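Local coordinates for fibronectin type III domain-containing protein (Simiduia agarivorans, PDB 6P2K) that probably cleaves the beta-1,4-glucan backbone of xyloglucan or related glucans, through this family 74 glycoside hydrolase part built of two seven-bladed beta-propellers, at residues 374-379 / 391-396; 92-97 / 149-154. All coordinates share one frame; numbering follows the deposited sequence.

Contact 1 of 2, residues 374-379 / 391-396; sequences KYSTPT and PTYKGK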
loop_
_atom_site.group_PDB
_atom_site.type_symbol
_atom_site.label_atom_id
_atom_site.label_comp_id
_atom_site.label_asym_id
_atom_site.label_seq_id
_atom_site.Cartn_x
_atom_site.Cartn_y
_atom_site.Cartn_z
ATOM N N LYS B 374 29.662 7.089 27.408
ATOM C CA LYS B 374 30.887 7.866 27.237
ATOM C C LYS B 374 31.750 7.335 26.096
ATOM O O LYS B 374 32.972 7.492 26.110
ATOM C CB LYS B 374 31.696 7.896 28.534
ATOM C CG LYS B 374 30.984 8.562 29.705
ATOM C CD LYS B 374 30.831 10.061 29.476
ATOM C CE LYS B 374 30.245 10.748 30.703
ATOM N NZ LYS B 374 30.494 12.212 30.681
ATOM N N TYR B 375 31.136 6.697 25.101
ATOM C CA TYR B 375 31.882 6.234 23.940
ATOM C C TYR B 375 31.304 6.685 22.610
ATOM O O TYR B 375 32.057 6.750 21.629
ATOM C CB TYR B 375 32.010 4.698 23.947
ATOM C CG TYR B 375 30.751 3.916 23.621
ATOM C CD1 TYR B 375 29.767 3.703 24.583
ATOM C CD2 TYR B 375 30.564 3.361 22.358
ATOM C CE1 TYR B 375 28.623 2.979 24.292
ATOM C CE2 TYR B 375 29.424 2.635 22.056
ATOM C CZ TYR B 375 28.459 2.444 23.026
ATOM O OH TYR B 375 27.329 1.715 22.722
ATOM N N SER B 376 30.018 7.024 22.540
ATOM C CA SER B 376 29.411 7.436 21.285
ATOM C C SER B 376 28.316 8.451 21.574
ATOM O O SER B 376 27.798 8.533 22.692
ATOM C CB SER B 376 28.848 6.237 20.513
ATOM O OG SER B 376 27.963 5.477 21.318
ATOM N N THR B 377 27.962 9.220 20.547
ATOM C CA THR B 377 27.022 10.325 20.683
ATOM C C THR B 377 25.835 10.109 19.756
ATOM O O THR B 377 26.031 9.950 18.539
ATOM C CB THR B 377 27.708 11.654 20.363
ATOM O OG1 THR B 377 28.908 11.765 21.137
ATOM C CG2 THR B 377 26.787 12.826 20.687
ATOM N N PRO B 378 24.605 10.104 20.260
ATOM C CA PRO B 378 23.452 9.906 19.376
ATOM C C PRO B 378 23.189 11.140 18.531
ATOM O O PRO B 378 23.404 12.273 18.964
ATOM C CB PRO B 378 22.300 9.651 20.352
ATOM C CG PRO B 378 22.687 10.430 21.577
ATOM C CD PRO B 378 24.199 10.313 21.662
ATOM N N THR B 379 22.725 10.907 17.306
ATOM C CA THR B 379 22.289 11.973 16.417
ATOM C C THR B 379 20.767 11.980 16.337
ATOM O O THR B 379 20.076 11.198 16.994
ATOM C CB THR B 379 22.891 11.817 15.019
ATOM O OG1 THR B 379 22.102 10.891 14.261
ATOM C CG2 THR B 379 24.320 11.316 15.105
ATOM N N PRO B 391 18.706 5.672 17.516
ATOM C CA PRO B 391 19.505 6.707 16.864
ATOM C C PRO B 391 20.730 6.105 16.194
ATOM O O PRO B 391 21.184 5.010 16.534
ATOM C CB PRO B 391 19.913 7.636 18.016
ATOM C CG PRO B 391 19.139 7.165 19.222
ATOM C CD PRO B 391 18.812 5.734 18.983
ATOM N N THR B 392 21.255 6.834 15.215
ATOM C CA THR B 392 22.613 6.566 14.780
ATOM C C THR B 392 23.582 7.268 15.726
ATOM O O THR B 392 23.220 8.211 16.434
ATOM C CB THR B 392 22.838 7.029 13.339
ATOM O OG1 THR B 392 22.683 8.453 13.262
ATOM C CG2 THR B 392 21.842 6.358 12.399
ATOM N N TYR B 393 24.825 6.795 15.742
ATOM C CA TYR B 393 25.799 7.249 16.728
ATOM C C TYR B 393 27.107 7.621 16.051
ATOM O O TYR B 393 27.605 6.877 15.198
ATOM C CB TYR B 393 26.046 6.171 17.789
ATOM C CG TYR B 393 24.895 5.993 18.751
ATOM C CD1 TYR B 393 23.818 5.171 18.436
ATOM C CD2 TYR B 393 24.881 6.654 19.971
ATOM C CE1 TYR B 393 22.759 5.014 19.314
ATOM C CE2 TYR B 393 23.832 6.503 20.853
ATOM C CZ TYR B 393 22.774 5.683 20.523
ATOM O OH TYR B 393 21.729 5.533 21.409
ATOM N N LYS B 394 27.666 8.763 16.441
ATOM C CA LYS B 394 28.994 9.170 16.013
ATOM C C LYS B 394 29.975 9.018 17.170
ATOM O O LYS B 394 29.610 9.163 18.340
ATOM C CB LYS B 394 28.996 10.613 15.496
ATOM C CG LYS B 394 28.651 11.668 16.534
ATOM C CD LYS B 394 28.636 13.050 15.903
ATOM C CE LYS B 394 28.322 14.121 16.927
ATOM N NZ LYS B 394 28.180 15.456 16.283
ATOM N N GLY B 395 31.227 8.723 16.832
ATOM C CA GLY B 395 32.216 8.440 17.850
ATOM C C GLY B 395 32.589 9.656 18.676
ATOM O O GLY B 395 32.436 10.808 18.267
ATOM N N LYS B 396 33.095 9.381 19.875
ATOM C CA LYS B 396 33.559 10.418 20.785
ATOM C C LYS B 396 35.069 10.609 20.737
ATOM O O LYS B 396 35.619 11.312 21.587
ATOM C CB LYS B 396 33.115 10.112 22.218
ATOM C CG LYS B 396 31.649 10.429 22.500
ATOM C CD LYS B 396 31.336 10.309 23.993
ATOM C CE LYS B 396 29.881 10.635 24.295
ATOM N NZ LYS B 396 29.566 12.076 24.070
HETATM O O HOH W 1 34.740 6.922 21.308
HETATM O O HOH W 2 30.901 12.795 19.538
#

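Contact 2 of 2, residues 92-97 / 149-154; sequences ALVPET and SSWQTV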
loop_
_atom_site.group_PDB
_atom_site.type_symbol
_atom_site.label_atom_id
_atom_site.label_comp_id
_atom_site.label_asym_id
_atom_site.label_seq_id
_atom_site.Cartn_x
_atom_site.Cartn_y
_atom_site.Cartn_z
ATOM N N ALA B 92 58.471 7.498 27.177
ATOM C CA ALA B 92 59.740 6.799 27.070
ATOM C C ALA B 92 59.601 5.455 27.766
ATOM O O ALA B 92 58.953 5.354 28.813
ATOM C CB ALA B 92 60.888 7.605 27.690
ATOM N N LEU B 93 60.206 4.424 27.186
ATOM C CA LEU B 93 60.090 3.091 27.753
ATOM C C LEU B 93 61.093 2.906 28.885
ATOM O O LEU B 93 62.272 3.248 28.744
ATOM C CB LEU B 93 60.294 2.041 26.668
ATOM C CG LEU B 93 60.377 0.599 27.148
ATOM C CD1 LEU B 93 58.985 0.031 27.407
ATOM C CD2 LEU B 93 61.064 -0.159 26.052
ATOM N N VAL B 94 60.616 2.378 30.009
ATOM C CA VAL B 94 61.455 2.151 31.182
ATOM C C VAL B 94 62.378 0.973 30.893
ATOM O O VAL B 94 61.897 -0.132 30.605
ATOM C CB VAL B 94 60.600 1.909 32.436
ATOM C CG1 VAL B 94 61.490 1.627 33.643
ATOM C CG2 VAL B 94 59.703 3.108 32.702
ATOM N N PRO B 95 63.701 1.157 30.958
ATOM C CA PRO B 95 64.606 0.092 30.498
ATOM C C PRO B 95 64.576 -1.158 31.359
ATOM O O PRO B 95 64.764 -2.261 30.829
ATOM C CB PRO B 95 65.988 0.763 30.533
ATOM C CG PRO B 95 65.711 2.236 30.620
ATOM C CD PRO B 95 64.434 2.357 31.384
ATOM N N GLU B 96 64.348 -1.028 32.666
ATOM C CA GLU B 96 64.351 -2.206 33.526
ATOM C C GLU B 96 63.159 -3.111 33.256
ATOM O O GLU B 96 63.226 -4.316 33.526
ATOM C CB GLU B 96 64.374 -1.787 34.996
ATOM C CG GLU B 96 65.612 -1.005 35.390
ATOM C CD GLU B 96 65.338 0.476 35.551
ATOM O OE1 GLU B 96 65.797 1.051 36.557
ATOM O OE2 GLU B 96 64.663 1.062 34.676
ATOM N N THR B 97 62.071 -2.563 32.723
ATOM C CA THR B 97 60.868 -3.335 32.452
ATOM C C THR B 97 60.724 -3.711 30.983
ATOM O O THR B 97 59.645 -4.149 30.571
ATOM C CB THR B 97 59.631 -2.562 32.915
ATOM O OG1 THR B 97 59.437 -1.411 32.082
ATOM C CG2 THR B 97 59.794 -2.115 34.360
ATOM N N SER B 149 63.306 6.841 38.566
ATOM C CA SER B 149 64.647 6.811 37.986
ATOM C C SER B 149 65.139 5.382 37.813
ATOM O O SER B 149 65.724 5.037 36.778
ATOM C CB SER B 149 65.619 7.603 38.863
ATOM O OG SER B 149 65.057 8.825 39.298
ATOM N N SER B 150 64.908 4.537 38.815
ATOM C CA SER B 150 65.430 3.182 38.822
ATOM C C SER B 150 64.397 2.242 39.426
ATOM O O SER B 150 63.532 2.651 40.202
ATOM C CB SER B 150 66.751 3.100 39.597
ATOM O OG SER B 150 66.668 3.834 40.807
ATOM N N TRP B 151 64.496 0.966 39.055
ATOM C CA TRP B 151 63.588 -0.059 39.554
ATOM C C TRP B 151 64.379 -1.316 39.872
ATOM O O TRP B 151 65.199 -1.757 39.062
ATOM C CB TRP B 151 62.489 -0.389 38.537
ATOM C CG TRP B 151 61.737 0.797 38.029
ATOM C CD1 TRP B 151 62.165 1.707 37.108
ATOM C CD2 TRP B 151 60.409 1.191 38.397
ATOM N NE1 TRP B 151 61.189 2.650 36.885
ATOM C CE2 TRP B 151 60.101 2.355 37.664
ATOM C CE3 TRP B 151 59.452 0.674 39.277
ATOM C CZ2 TRP B 151 58.879 3.013 37.785
ATOM C CZ3 TRP B 151 58.238 1.329 39.396
ATOM C CH2 TRP B 151 57.963 2.485 38.654
ATOM N N GLN B 152 64.126 -1.892 41.040
ATOM C CA GLN B 152 64.744 -3.143 41.447
ATOM C C GLN B 152 63.701 -4.250 41.416
ATOM O O GLN B 152 62.510 -4.012 41.635
ATOM C CB GLN B 152 65.361 -3.036 42.846
ATOM C CG GLN B 152 66.302 -1.853 43.022
ATOM C CD GLN B 152 65.561 -0.548 43.240
ATOM O OE1 GLN B 152 64.644 -0.473 44.058
ATOM N NE2 GLN B 152 65.941 0.484 42.494
ATOM N N THR B 153 64.159 -5.463 41.133
ATOM C CA THR B 153 63.280 -6.612 40.961
ATOM C C THR B 153 63.189 -7.362 42.286
ATOM O O THR B 153 64.171 -7.958 42.738
ATOM C CB THR B 153 63.792 -7.521 39.847
ATOM O OG1 THR B 153 64.092 -6.730 38.691
ATOM C CG2 THR B 153 62.741 -8.548 39.485
ATOM N N VAL B 154 62.013 -7.323 42.904
ATOM C CA VAL B 154 61.744 -8.047 44.139
ATOM C C VAL B 154 61.003 -9.326 43.783
ATOM O O VAL B 154 59.958 -9.285 43.122
ATOM C CB VAL B 154 60.935 -7.196 45.129
ATOM C CG1 VAL B 154 60.534 -8.031 46.339
ATOM C CG2 VAL B 154 61.736 -5.987 45.563
#

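Contact 1 of 2, residues 374-379 / 391-396
T377 and K394 form the hydrogen-bonded pair of a twisted antiparallel ladder: T377 N gives to K394 O at 2.8 Å, and K394 N returns to T377 O at 2.9 Å. Next comes P378, opposite Y393 in a non-hydrogen-bonded pair, a position where a proline costs the ladder no inward N-H. One step on, T379 N reaches T392 O at 2.9 Å. Strand 388-395 also pairs with 381-385 and, through Y393 and W432, with 431-432, so the contact belongs to one antiparallel sheet of the propeller architecture.

Packing is close where P378 meets Y393. The ring leans obliquely on the proline, with Y393 CE2 3.5 Å from P378 CB, while S376 OG lies 3.6 Å from CD2 of the same ring. D322 takes the tyrosine hydroxyl. At the far end, T379 OG1 donates to T392 OG1 over 2.7 Å, and the T392 hydroxyl is also bonded to S431. K396 lies just as tightly across T377, at about a right angle: its chain is extended as far as CE, then bends (chi4 -68°) to bring NZ 3.0 Å from T377 OG1.

The loose, solvent side is that of K394, which runs out extended and touches T377 mainly through CG, and of a water joining T377 OG1 to G395 O. Beyond the S376-G395 pair, K396 N makes only a weak bond to Y375 O, and a water sits between the same two atoms. E47 forms salt bridges with both K374 and K396, and K374 NZ is also held by N45 O. P378 and the Y393 ring thus pack together against N501 of the second subunit, while lysines, hydroxyl and water hold the T377 side, with E47 as the shared anion probably offsetting their like charges.

Contact 2 of 2, residues 92-97 / 149-154
E96 reaches the edge of the W151 indole and holds its backbone N. Starting at CB, the side chain passes the W151 carbonyl loosely, and CG is 3.8 Å from W151 O. The chain then bends at chi2 (105°), bringing CD to the edge of the indole, in its plane and 3.7 Å from W151 CD1. The carboxylate stands almost perpendicular to the ring. OE2 keeps to the ring edge, 3.5 Å from W151 CD1, while OE1 accepts from W151 N at 2.8 Å and lies 3.1 Å from S150 CA. The amide meets OE1 from well above the carboxylate plane, 57° out of it.

V94 adds the apolar half. Its side chain crosses that of W151 at about a right angle, and CG1, anti to the backbone N (chi1 178°), comes within 3.4 Å of W151 NE1. The turn carrying both residues is closed by T97, whose N and OG1 reach V94 O from the same face. L81, I115 and A117 also pack on the indole.

The run from S144 to W151 fits an Asp-box, with asparagine in the aspartate place: N146 OD1 accepts from S150 N, and W151 is the closing tryptophan. The contact implies that the turn after one blade secures the next blade's Asp-box twice over, by a carboxylate on its backbone and a valine on its buried indole.

Overall arrangement
The two contacts are about 40 Å apart between centres and share no strand. Contact 1 lies nearer the middle of the chain and joins neighbouring strands within one sheet, so backbone bonds set its register and side chains follow from it. Contact 2 sits towards the periphery, where the end of one four-stranded sheet meets the turn leading into the outermost strand of the next; side chains do the joining and a single hydrogen bond crosses. Each sets a buried aromatic beside polar groups that are partly exposed. In contact 1 a second subunit helps to cover that aromatic side, whereas no other chain touches contact 2.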